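Local coordinates for vacuolar-sorting protein BRO1 (Saccharomyces cerevisiae, PDB 1ZB1), which helps sort cargo into the lumenal vesicles of multivesicular bodies and recruits the DOA4 deubiquitinase to endosomes, at residues Y9-D17 with F127-R138; A155-E164 with S176-H187. One frame throughout, in Å; residues are numbered along the deposited sequence.

Overall arrangement
Both interactions lie near the middle of the elongated, largely helical Bro1 domain, their centres about 12 Å apart. Interaction 1 lays the extended segment Y9-D17 along helix 118-139; interaction 2 pairs helix 146-165 with helix 176-198, nearly antiparallel. Helix 118-139 and helix 146-165 follow each other in the chain, and they join the two contacts directly: A130 CB of interaction 1 lies 3.5 Å from F159 CZ of interaction 2, and T134 CG2 lies equally close to A155 CB. L13 also touches F159, so that the N-terminal segment, helix 118-139 and the helix pair 155-164/176-187 meet around one apolar centre.

Interaction 1: residues Y9-D17 with F127-R138; sequences YLFDLKLKD and FNIAVIFTQIAR
N128 grips the backbone of K16 at two points. Its CB meets the CD2 methyl of L15 at 3.9 Å, and CG is beside the same methyl. At the tip the amide divides its work: OD1 accepts from K16 N at 2.9 Å, with the donor on a lone pair in the carbonyl plane and the N-H almost straight at 173°, while ND2 donates to K16 O at 3.0 Å. CG stands anti to the carbonyl carbon, and the nearly eclipsed chi2 of -10° turns both ends of the amide to the N-H and C=O of a single residue. The amide thus serves K16 as a peptide group of an adjacent strand would, with one acceptor and one donor, although the extended segment belongs to no regular strand.

The segment, which precedes helix 23-34, runs along helix 118-139 near the centre of the Bro1 domain. L15 CD2 packs against V131 CG1 (3.6 Å) and reaches I132 CG1. L13 lies across T134, its CD1 methyl 3.8 Å from T134 CG2, and W244 of helix 242-269 also touches it. The aliphatic part of K16 crosses the F127 side chain at about a right angle, K16 CD nearest F127 CD1, before the chain bends and carries NZ to Y100 O, S171 and D173.

Waters join the two segments further along: one donates to T134 OG1 and accepts from L13 N, another bridges L13 O and Q135 NE2. R138, extended from CG to NE, sends NH1 to L10 O at 3.1 Å, a bent bond (138°) whose donor stands above the carbonyl plane. D12 OD1 lies over a face of the same guanidinium, a long ion pair at 3.7 Å from R138 NE.

Interaction 2: residues A155-E164 with S176-H187; sequences AFSCFEYLSE and SENTRFLANICH
F159 is the knob of this helix pair, set into a hole formed by T179, L182, A183 and C186. Its CB presses on A183 CB at 3.6 Å, and L182 CB stands over the centre of the ring, 3.6 Å from the centroid, while L182 CD2 reaches CE1. The sulfur of C186 comes to the ring edge and also touches A155 CB. The segments run nearly antiparallel with their axes 7.8 Å apart, and small residues at the interface, A183 and S163 among them, suit this close approach. Helix 118-139 packs beside helix 146-165, A130 touching both C158 and F159.

Next to this core, F156 makes an offset stack with H187, centroids 4.5 Å apart and planes 21° from parallel. The chi1 of F156 (167°) swings its ring under H187 CB, and H187, its own CG also anti to the backbone N, lays the imidazole alongside the same face. H187 NE2 is held by D342.

The opposite end is polar. S176 OG donates to S163 O at 2.8 Å, and a water lies between T179 OG1 and L162 O, its bond to the latter weak. S163 OG turns back to E160 O of its own helix and lies above one face of the R180 guanidinium. More loosely, and toward the partly exposed side, R180 bends at chi2 and chi3 to come between two glutamates. R180 NH2 is 3.4 Å from E160 OE2. R180 NH1 is 3.6 Å from E164 OE2, on an exposed residue. Both carboxylates are turned about 80° from the guanidinium plane. At such separations these salt bridges probably rest largely on charge, whereas the buried rings, methyls and sulfur fix the helices by close-fitting shape.

Interaction 1: residues Y9-D17 with F127-R138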
loop_
_atom_site.group_PDB
_atom_site.type_symbol
_atom_site.label_atom_id
_atom_site.label_comp_id
_atom_site.label_asym_id
_atom_site.label_seq_id
_atom_site.Cartn_x
_atom_site.Cartn_y
_atom_site.Cartn_z
ATOM N N TYR A 9 -12.441 2.025 4.695
ATOM C CA TYR A 9 -12.567 0.898 3.783
ATOM C C TYR A 9 -11.182 0.606 3.194
ATOM O O TYR A 9 -10.697 1.361 2.350
ATOM C CB TYR A 9 -13.534 1.251 2.653
ATOM C CG TYR A 9 -13.841 0.101 1.725
ATOM C CD1 TYR A 9 -14.970 -0.690 1.919
ATOM C CD2 TYR A 9 -12.996 -0.204 0.657
ATOM C CE1 TYR A 9 -15.256 -1.761 1.070
ATOM C CE2 TYR A 9 -13.273 -1.273 -0.200
ATOM C CZ TYR A 9 -14.405 -2.043 0.015
ATOM O OH TYR A 9 -14.697 -3.089 -0.824
ATOM N N LEU A 10 -10.555 -0.478 3.634
ATOM C CA LEU A 10 -9.224 -0.844 3.149
ATOM C C LEU A 10 -9.250 -2.057 2.217
ATOM O O LEU A 10 -9.913 -3.058 2.505
ATOM C CB LEU A 10 -8.297 -1.137 4.336
ATOM C CG LEU A 10 -8.123 0.013 5.336
ATOM C CD1 LEU A 10 -7.212 -0.431 6.471
ATOM C CD2 LEU A 10 -7.548 1.230 4.631
ATOM N N PHE A 11 -8.531 -1.962 1.102
ATOM C CA PHE A 11 -8.463 -3.056 0.138
ATOM C C PHE A 11 -7.686 -4.221 0.739
ATOM O O PHE A 11 -6.676 -4.022 1.417
ATOM C CB PHE A 11 -7.776 -2.606 -1.162
ATOM C CG PHE A 11 -8.571 -1.612 -1.968
ATOM C CD1 PHE A 11 -9.947 -1.478 -1.788
ATOM C CD2 PHE A 11 -7.942 -0.825 -2.934
ATOM C CE1 PHE A 11 -10.689 -0.575 -2.558
ATOM C CE2 PHE A 11 -8.671 0.080 -3.710
ATOM C CZ PHE A 11 -10.052 0.204 -3.519
ATOM N N ASP A 12 -8.156 -5.435 0.488
ATOM C CA ASP A 12 -7.499 -6.627 1.017
ATOM C C ASP A 12 -6.540 -7.189 -0.033
ATOM O O ASP A 12 -6.974 -7.787 -1.023
ATOM C CB ASP A 12 -8.551 -7.675 1.382
ATOM C CG ASP A 12 -8.044 -8.679 2.393
ATOM O OD1 ASP A 12 -7.794 -8.278 3.553
ATOM O OD2 ASP A 12 -7.888 -9.867 2.029
ATOM N N LEU A 13 -5.241 -6.986 0.174
ATOM C CA LEU A 13 -4.238 -7.477 -0.770
ATOM C C LEU A 13 -3.953 -8.969 -0.552
ATOM O O LEU A 13 -4.167 -9.503 0.541
ATOM C CB LEU A 13 -2.948 -6.651 -0.650
ATOM C CG LEU A 13 -3.112 -5.139 -0.882
ATOM C CD1 LEU A 13 -1.755 -4.458 -0.867
ATOM C CD2 LEU A 13 -3.797 -4.886 -2.214
ATOM N N LYS A 14 -3.476 -9.642 -1.595
ATOM C CA LYS A 14 -3.207 -11.077 -1.513
ATOM C C LYS A 14 -1.737 -11.445 -1.483
ATOM O O LYS A 14 -0.917 -10.822 -2.159
ATOM C CB LYS A 14 -3.873 -11.791 -2.694
ATOM C CG LYS A 14 -5.387 -11.633 -2.728
ATOM C CD LYS A 14 -6.017 -12.274 -1.504
ATOM C CE LYS A 14 -7.532 -12.171 -1.536
ATOM N NZ LYS A 14 -8.156 -12.779 -0.329
ATOM N N LEU A 15 -1.417 -12.470 -0.698
ATOM C CA LEU A 15 -0.046 -12.970 -0.577
ATOM C C LEU A 15 0.257 -13.920 -1.733
ATOM O O LEU A 15 -0.661 -14.464 -2.360
ATOM C CB LEU A 15 0.126 -13.762 0.725
ATOM C CG LEU A 15 0.043 -13.050 2.070
ATOM C CD1 LEU A 15 0.033 -14.097 3.219
ATOM C CD2 LEU A 15 1.241 -12.108 2.200
ATOM N N LYS A 16 1.541 -14.111 -2.020
ATOM C CA LYS A 16 1.946 -15.059 -3.051
ATOM C C LYS A 16 2.326 -16.347 -2.317
ATOM O O LYS A 16 3.071 -16.304 -1.341
ATOM C CB LYS A 16 3.160 -14.537 -3.835
ATOM C CG LYS A 16 2.884 -13.271 -4.670
ATOM C CD LYS A 16 4.180 -12.690 -5.250
ATOM C CE LYS A 16 4.867 -13.660 -6.207
ATOM N NZ LYS A 16 3.922 -14.163 -7.256
ATOM N N ASP A 17 1.803 -17.486 -2.762
ATOM C CA ASP A 17 2.133 -18.752 -2.120
ATOM C C ASP A 17 3.447 -19.279 -2.699
ATOM O O ASP A 17 3.874 -18.850 -3.767
ATOM C CB ASP A 17 1.025 -19.793 -2.343
ATOM C CG ASP A 17 -0.289 -19.399 -1.692
ATOM O OD1 ASP A 17 -0.258 -18.681 -0.672
ATOM O OD2 ASP A 17 -1.358 -19.814 -2.191
ATOM N N PHE A 127 7.514 -8.715 -1.762
ATOM C CA PHE A 127 6.133 -8.462 -2.162
ATOM C C PHE A 127 5.228 -8.854 -0.980
ATOM O O PHE A 127 4.291 -8.131 -0.617
ATOM C CB PHE A 127 5.784 -9.303 -3.398
ATOM C CG PHE A 127 4.383 -9.088 -3.909
ATOM C CD1 PHE A 127 3.308 -9.771 -3.349
ATOM C CD2 PHE A 127 4.140 -8.189 -4.952
ATOM C CE1 PHE A 127 2.005 -9.568 -3.811
ATOM C CE2 PHE A 127 2.842 -7.970 -5.428
ATOM C CZ PHE A 127 1.768 -8.659 -4.861
ATOM N N ASN A 128 5.510 -10.004 -0.379
ATOM C CA ASN A 128 4.711 -10.459 0.758
ATOM C C ASN A 128 4.917 -9.570 1.988
ATOM O O ASN A 128 3.983 -9.337 2.753
ATOM C CB ASN A 128 5.020 -11.935 1.066
ATOM C CG ASN A 128 4.300 -12.888 0.107
ATOM O OD1 ASN A 128 3.431 -12.462 -0.655
ATOM N ND2 ASN A 128 4.649 -14.171 0.149
ATOM N N ILE A 129 6.134 -9.062 2.171
ATOM C CA ILE A 129 6.425 -8.168 3.293
ATOM C C ILE A 129 5.527 -6.926 3.170
ATOM O O ILE A 129 4.918 -6.470 4.149
ATOM C CB ILE A 129 7.915 -7.746 3.279
ATOM C CG1 ILE A 129 8.785 -8.912 3.766
ATOM C CG2 ILE A 129 8.131 -6.513 4.151
ATOM C CD1 ILE A 129 10.284 -8.662 3.653
ATOM N N ALA A 130 5.439 -6.387 1.957
ATOM C CA ALA A 130 4.599 -5.212 1.704
ATOM C C ALA A 130 3.137 -5.538 2.011
ATOM O O ALA A 130 2.429 -4.756 2.663
ATOM C CB ALA A 130 4.746 -4.767 0.238
ATOM N N VAL A 131 2.677 -6.691 1.537
ATOM C CA VAL A 131 1.294 -7.095 1.790
ATOM C C VAL A 131 1.056 -7.262 3.294
ATOM O O VAL A 131 0.029 -6.831 3.822
ATOM C CB VAL A 131 0.952 -8.433 1.082
ATOM C CG1 VAL A 131 -0.409 -8.945 1.551
ATOM C CG2 VAL A 131 0.922 -8.227 -0.440
ATOM N N ILE A 132 2.005 -7.887 3.979
ATOM C CA ILE A 132 1.860 -8.105 5.413
ATOM C C ILE A 132 1.749 -6.774 6.169
ATOM O O ILE A 132 1.025 -6.678 7.159
ATOM C CB ILE A 132 3.021 -8.968 5.958
ATOM C CG1 ILE A 132 2.933 -10.374 5.346
ATOM C CG2 ILE A 132 2.933 -9.070 7.485
ATOM C CD1 ILE A 132 4.125 -11.265 5.638
ATOM N N PHE A 133 2.447 -5.741 5.707
ATOM C CA PHE A 133 2.329 -4.448 6.369
ATOM C C PHE A 133 0.878 -3.952 6.247
ATOM O O PHE A 133 0.356 -3.351 7.181
ATOM C CB PHE A 133 3.286 -3.409 5.761
ATOM C CG PHE A 133 4.688 -3.455 6.323
ATOM C CD1 PHE A 133 4.912 -3.369 7.706
ATOM C CD2 PHE A 133 5.788 -3.545 5.472
ATOM C CE1 PHE A 133 6.204 -3.370 8.225
ATOM C CE2 PHE A 133 7.097 -3.546 5.982
ATOM C CZ PHE A 133 7.305 -3.458 7.361
ATOM N N THR A 134 0.223 -4.201 5.112
ATOM C CA THR A 134 -1.169 -3.762 4.975
ATOM C C THR A 134 -2.088 -4.607 5.858
ATOM O O THR A 134 -3.134 -4.131 6.312
ATOM C CB THR A 134 -1.679 -3.808 3.498
ATOM O OG1 THR A 134 -1.850 -5.168 3.072
ATOM C CG2 THR A 134 -0.687 -3.103 2.570
ATOM N N GLN A 135 -1.704 -5.853 6.120
ATOM C CA GLN A 135 -2.522 -6.713 6.976
ATOM C C GLN A 135 -2.399 -6.273 8.436
ATOM O O GLN A 135 -3.365 -6.349 9.201
ATOM C CB GLN A 135 -2.107 -8.178 6.820
ATOM C CG GLN A 135 -2.290 -8.703 5.393
ATOM C CD GLN A 135 -1.870 -10.152 5.230
ATOM O OE1 GLN A 135 -0.871 -10.589 5.797
ATOM N NE2 GLN A 135 -2.625 -10.901 4.430
ATOM N N ILE A 136 -1.217 -5.798 8.817
ATOM C CA ILE A 136 -1.008 -5.328 10.181
ATOM C C ILE A 136 -1.855 -4.065 10.363
ATOM O O ILE A 136 -2.503 -3.889 11.393
ATOM C CB ILE A 136 0.498 -5.021 10.451
ATOM C CG1 ILE A 136 1.314 -6.322 10.389
ATOM C CG2 ILE A 136 0.670 -4.373 11.834
ATOM C CD1 ILE A 136 2.835 -6.125 10.490
ATOM N N ALA A 137 -1.870 -3.204 9.345
ATOM C CA ALA A 137 -2.647 -1.969 9.392
ATOM C C ALA A 137 -4.132 -2.286 9.530
ATOM O O ALA A 137 -4.844 -1.634 10.293
ATOM C CB ALA A 137 -2.412 -1.140 8.127
ATOM N N ARG A 138 -4.593 -3.289 8.790
ATOM C CA ARG A 138 -5.999 -3.684 8.838
ATOM C C ARG A 138 -6.367 -4.168 10.235
ATOM O O ARG A 138 -7.401 -3.790 10.786
ATOM C CB ARG A 138 -6.271 -4.802 7.829
ATOM C CG ARG A 138 -7.731 -5.209 7.738
ATOM C CD ARG A 138 -7.922 -6.371 6.781
ATOM N NE ARG A 138 -9.332 -6.609 6.473
ATOM C CZ ARG A 138 -10.075 -5.828 5.691
ATOM N NH1 ARG A 138 -9.546 -4.749 5.130
ATOM N NH2 ARG A 138 -11.348 -6.130 5.464
HETATM O O HOH W 1 -12.978 -4.062 3.289
HETATM O O HOH W 2 -6.705 -4.643 4.222
HETATM O O HOH W 3 -4.351 -6.175 2.920
HETATM O O HOH W 4 -4.822 -9.474 3.089
#

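Interaction 2: residues A155-E164 with S176-H187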
loop_
_atom_site.group_PDB
_atom_site.type_symbol
_atom_site.label_atom_id
_atom_site.label_comp_id
_atom_site.label_asym_id
_atom_site.label_seq_id
_atom_site.Cartn_x
_atom_site.Cartn_y
_atom_site.Cartn_z
ATOM N N ALA A 155 4.217 -0.102 3.801
ATOM C CA ALA A 155 3.814 -0.920 2.653
ATOM C C ALA A 155 4.130 -0.129 1.386
ATOM O O ALA A 155 4.698 -0.664 0.434
ATOM C CB ALA A 155 2.319 -1.244 2.717
ATOM N N PHE A 156 3.764 1.154 1.398
ATOM C CA PHE A 156 4.006 2.064 0.281
ATOM C C PHE A 156 5.486 2.022 -0.102
ATOM O O PHE A 156 5.835 1.847 -1.270
ATOM C CB PHE A 156 3.561 3.483 0.698
ATOM C CG PHE A 156 4.018 4.596 -0.221
ATOM C CD1 PHE A 156 4.037 4.439 -1.605
ATOM C CD2 PHE A 156 4.375 5.835 0.316
ATOM C CE1 PHE A 156 4.406 5.498 -2.442
ATOM C CE2 PHE A 156 4.743 6.906 -0.510
ATOM C CZ PHE A 156 4.758 6.733 -1.892
ATOM N N SER A 157 6.353 2.162 0.893
ATOM C CA SER A 157 7.789 2.135 0.665
ATOM C C SER A 157 8.271 0.819 0.025
ATOM O O SER A 157 9.097 0.836 -0.887
ATOM C CB SER A 157 8.517 2.379 1.992
ATOM O OG SER A 157 9.919 2.346 1.818
ATOM N N CYS A 158 7.764 -0.317 0.503
ATOM C CA CYS A 158 8.157 -1.615 -0.045
ATOM C C CYS A 158 7.741 -1.810 -1.511
ATOM O O CYS A 158 8.542 -2.272 -2.329
ATOM C CB CYS A 158 7.578 -2.751 0.808
ATOM S SG CYS A 158 8.234 -2.820 2.501
ATOM N N PHE A 159 6.495 -1.479 -1.842
ATOM C CA PHE A 159 6.020 -1.623 -3.225
ATOM C C PHE A 159 6.755 -0.688 -4.183
ATOM O O PHE A 159 6.989 -1.027 -5.348
ATOM C CB PHE A 159 4.518 -1.355 -3.313
ATOM C CG PHE A 159 3.671 -2.497 -2.819
ATOM C CD1 PHE A 159 3.840 -3.782 -3.346
ATOM C CD2 PHE A 159 2.680 -2.287 -1.860
ATOM C CE1 PHE A 159 3.034 -4.841 -2.931
ATOM C CE2 PHE A 159 1.864 -3.343 -1.437
ATOM C CZ PHE A 159 2.044 -4.626 -1.977
ATOM N N GLU A 160 7.110 0.489 -3.684
ATOM C CA GLU A 160 7.833 1.477 -4.472
ATOM C C GLU A 160 9.219 0.938 -4.836
ATOM O O GLU A 160 9.646 1.031 -5.987
ATOM C CB GLU A 160 7.961 2.779 -3.671
ATOM C CG GLU A 160 8.804 3.852 -4.338
ATOM C CD GLU A 160 8.792 5.155 -3.559
ATOM O OE1 GLU A 160 9.269 5.167 -2.402
ATOM O OE2 GLU A 160 8.297 6.163 -4.106
ATOM N N TYR A 161 9.911 0.374 -3.851
ATOM C CA TYR A 161 11.246 -0.192 -4.069
ATOM C C TYR A 161 11.174 -1.330 -5.081
ATOM O O TYR A 161 12.051 -1.475 -5.940
ATOM C CB TYR A 161 11.822 -0.719 -2.752
ATOM C CG TYR A 161 13.211 -1.314 -2.882
ATOM C CD1 TYR A 161 14.347 -0.522 -2.717
ATOM C CD2 TYR A 161 13.387 -2.669 -3.178
ATOM C CE1 TYR A 161 15.625 -1.064 -2.837
ATOM C CE2 TYR A 161 14.660 -3.220 -3.307
ATOM C CZ TYR A 161 15.775 -2.409 -3.131
ATOM O OH TYR A 161 17.040 -2.947 -3.228
ATOM N N LEU A 162 10.134 -2.147 -4.968
ATOM C CA LEU A 162 9.935 -3.256 -5.890
ATOM C C LEU A 162 9.752 -2.762 -7.337
ATOM O O LEU A 162 10.349 -3.308 -8.272
ATOM C CB LEU A 162 8.700 -4.066 -5.471
ATOM C CG LEU A 162 8.870 -5.001 -4.260
ATOM C CD1 LEU A 162 7.502 -5.489 -3.807
ATOM C CD2 LEU A 162 9.763 -6.189 -4.629
ATOM N N SER A 163 8.931 -1.734 -7.524
ATOM C CA SER A 163 8.687 -1.234 -8.877
ATOM C C SER A 163 9.922 -0.602 -9.499
ATOM O O SER A 163 10.114 -0.670 -10.712
ATOM C CB SER A 163 7.540 -0.218 -8.887
ATOM O OG SER A 163 7.931 0.993 -8.273
ATOM N N GLU A 164 10.766 0.005 -8.673
ATOM C CA GLU A 164 11.970 0.653 -9.187
ATOM C C GLU A 164 13.208 -0.241 -9.256
ATOM O O GLU A 164 14.177 0.106 -9.935
ATOM C CB GLU A 164 12.300 1.887 -8.340
ATOM C CG GLU A 164 11.141 2.853 -8.180
ATOM C CD GLU A 164 11.521 4.106 -7.413
ATOM O OE1 GLU A 164 12.313 4.007 -6.452
ATOM O OE2 GLU A 164 11.014 5.191 -7.765
ATOM N N SER A 176 6.654 -3.961 -12.969
ATOM C CA SER A 176 6.840 -2.603 -12.452
ATOM C C SER A 176 5.579 -1.739 -12.363
ATOM O O SER A 176 5.393 -1.007 -11.390
ATOM C CB SER A 176 7.905 -1.872 -13.283
ATOM O OG SER A 176 8.155 -0.581 -12.751
ATOM N N GLU A 177 4.710 -1.812 -13.364
ATOM C CA GLU A 177 3.499 -0.996 -13.333
ATOM C C GLU A 177 2.479 -1.480 -12.298
ATOM O O GLU A 177 1.688 -0.688 -11.774
ATOM C CB GLU A 177 2.852 -0.919 -14.727
ATOM C CG GLU A 177 2.411 -2.247 -15.333
ATOM C CD GLU A 177 3.558 -3.069 -15.921
ATOM O OE1 GLU A 177 3.269 -4.141 -16.500
ATOM O OE2 GLU A 177 4.734 -2.654 -15.810
ATOM N N ASN A 178 2.503 -2.772 -11.984
ATOM C CA ASN A 178 1.559 -3.298 -11.007
ATOM C C ASN A 178 2.000 -3.026 -9.571
ATOM O O ASN A 178 1.166 -2.782 -8.703
ATOM C CB ASN A 178 1.320 -4.791 -11.241
ATOM C CG ASN A 178 0.596 -5.058 -12.554
ATOM O OD1 ASN A 178 -0.246 -4.265 -12.976
ATOM N ND2 ASN A 178 0.910 -6.181 -13.194
ATOM N N THR A 179 3.303 -3.052 -9.311
ATOM C CA THR A 179 3.775 -2.754 -7.965
ATOM C C THR A 179 3.662 -1.247 -7.725
ATOM O O THR A 179 3.491 -0.796 -6.591
ATOM C CB THR A 179 5.229 -3.234 -7.743
ATOM O OG1 THR A 179 6.029 -2.927 -8.891
ATOM C CG2 THR A 179 5.243 -4.745 -7.474
ATOM N N ARG A 180 3.743 -0.462 -8.797
ATOM C CA ARG A 180 3.602 0.990 -8.672
ATOM C C ARG A 180 2.143 1.279 -8.274
ATOM O O ARG A 180 1.863 2.133 -7.419
ATOM C CB ARG A 180 3.922 1.668 -10.009
ATOM C CG ARG A 180 3.770 3.183 -10.010
ATOM C CD ARG A 180 5.123 3.865 -9.889
ATOM N NE ARG A 180 5.486 4.144 -8.505
ATOM C CZ ARG A 180 6.725 4.387 -8.090
ATOM N NH1 ARG A 180 7.735 4.379 -8.950
ATOM N NH2 ARG A 180 6.951 4.651 -6.812
ATOM N N PHE A 181 1.221 0.556 -8.902
ATOM C CA PHE A 181 -0.207 0.698 -8.619
ATOM C C PHE A 181 -0.443 0.369 -7.146
ATOM O O PHE A 181 -1.108 1.116 -6.429
ATOM C CB PHE A 181 -1.013 -0.250 -9.528
ATOM C CG PHE A 181 -2.471 -0.377 -9.165
ATOM C CD1 PHE A 181 -3.319 0.730 -9.202
ATOM C CD2 PHE A 181 -3.001 -1.612 -8.794
ATOM C CE1 PHE A 181 -4.671 0.609 -8.873
ATOM C CE2 PHE A 181 -4.351 -1.746 -8.461
ATOM C CZ PHE A 181 -5.188 -0.630 -8.501
ATOM N N LEU A 182 0.107 -0.753 -6.695
ATOM C CA LEU A 182 -0.049 -1.152 -5.301
ATOM C C LEU A 182 0.529 -0.090 -4.352
ATOM O O LEU A 182 -0.046 0.192 -3.292
ATOM C CB LEU A 182 0.621 -2.513 -5.077
ATOM C CG LEU A 182 -0.269 -3.765 -5.006
ATOM C CD1 LEU A 182 -1.614 -3.523 -5.655
ATOM C CD2 LEU A 182 0.456 -4.944 -5.641
ATOM N N ALA A 183 1.660 0.497 -4.729
ATOM C CA ALA A 183 2.280 1.538 -3.904
ATOM C C ALA A 183 1.353 2.757 -3.813
ATOM O O ALA A 183 1.188 3.343 -2.742
ATOM C CB ALA A 183 3.624 1.952 -4.497
ATOM N N ASN A 184 0.755 3.130 -4.942
ATOM C CA ASN A 184 -0.150 4.276 -4.988
ATOM C C ASN A 184 -1.419 4.036 -4.172
ATOM O O ASN A 184 -1.998 4.973 -3.622
ATOM C CB ASN A 184 -0.506 4.618 -6.445
ATOM C CG ASN A 184 0.655 5.271 -7.185
ATOM O OD1 ASN A 184 1.512 5.903 -6.571
ATOM N ND2 ASN A 184 0.678 5.137 -8.505
ATOM N N ILE A 185 -1.848 2.780 -4.092
ATOM C CA ILE A 185 -3.030 2.431 -3.303
ATOM C C ILE A 185 -2.709 2.633 -1.817
ATOM O O ILE A 185 -3.498 3.213 -1.071
ATOM C CB ILE A 185 -3.440 0.946 -3.528
ATOM C CG1 ILE A 185 -4.045 0.765 -4.929
ATOM C CG2 ILE A 185 -4.424 0.498 -2.452
ATOM C CD1 ILE A 185 -5.402 1.419 -5.105
ATOM N N CYS A 186 -1.541 2.154 -1.397
ATOM C CA CYS A 186 -1.118 2.272 -0.004
ATOM C C CYS A 186 -0.902 3.726 0.419
ATOM O O CYS A 186 -1.272 4.116 1.534
ATOM C CB CYS A 186 0.157 1.458 0.240
ATOM S SG CYS A 186 -0.055 -0.338 0.037
ATOM N N HIS A 187 -0.310 4.525 -0.463
ATOM C CA HIS A 187 -0.083 5.933 -0.162
ATOM C C HIS A 187 -1.439 6.638 -0.008
ATOM O O HIS A 187 -1.669 7.377 0.959
ATOM C CB HIS A 187 0.728 6.589 -1.286
ATOM C CG HIS A 187 1.143 7.998 -0.993
ATOM N ND1 HIS A 187 1.849 8.767 -1.894
ATOM C CD2 HIS A 187 0.948 8.779 0.097
ATOM C CE1 HIS A 187 2.068 9.961 -1.373
ATOM N NE2 HIS A 187 1.532 9.995 -0.166
HETATM O O HOH W 5 8.180 -4.684 -9.267
#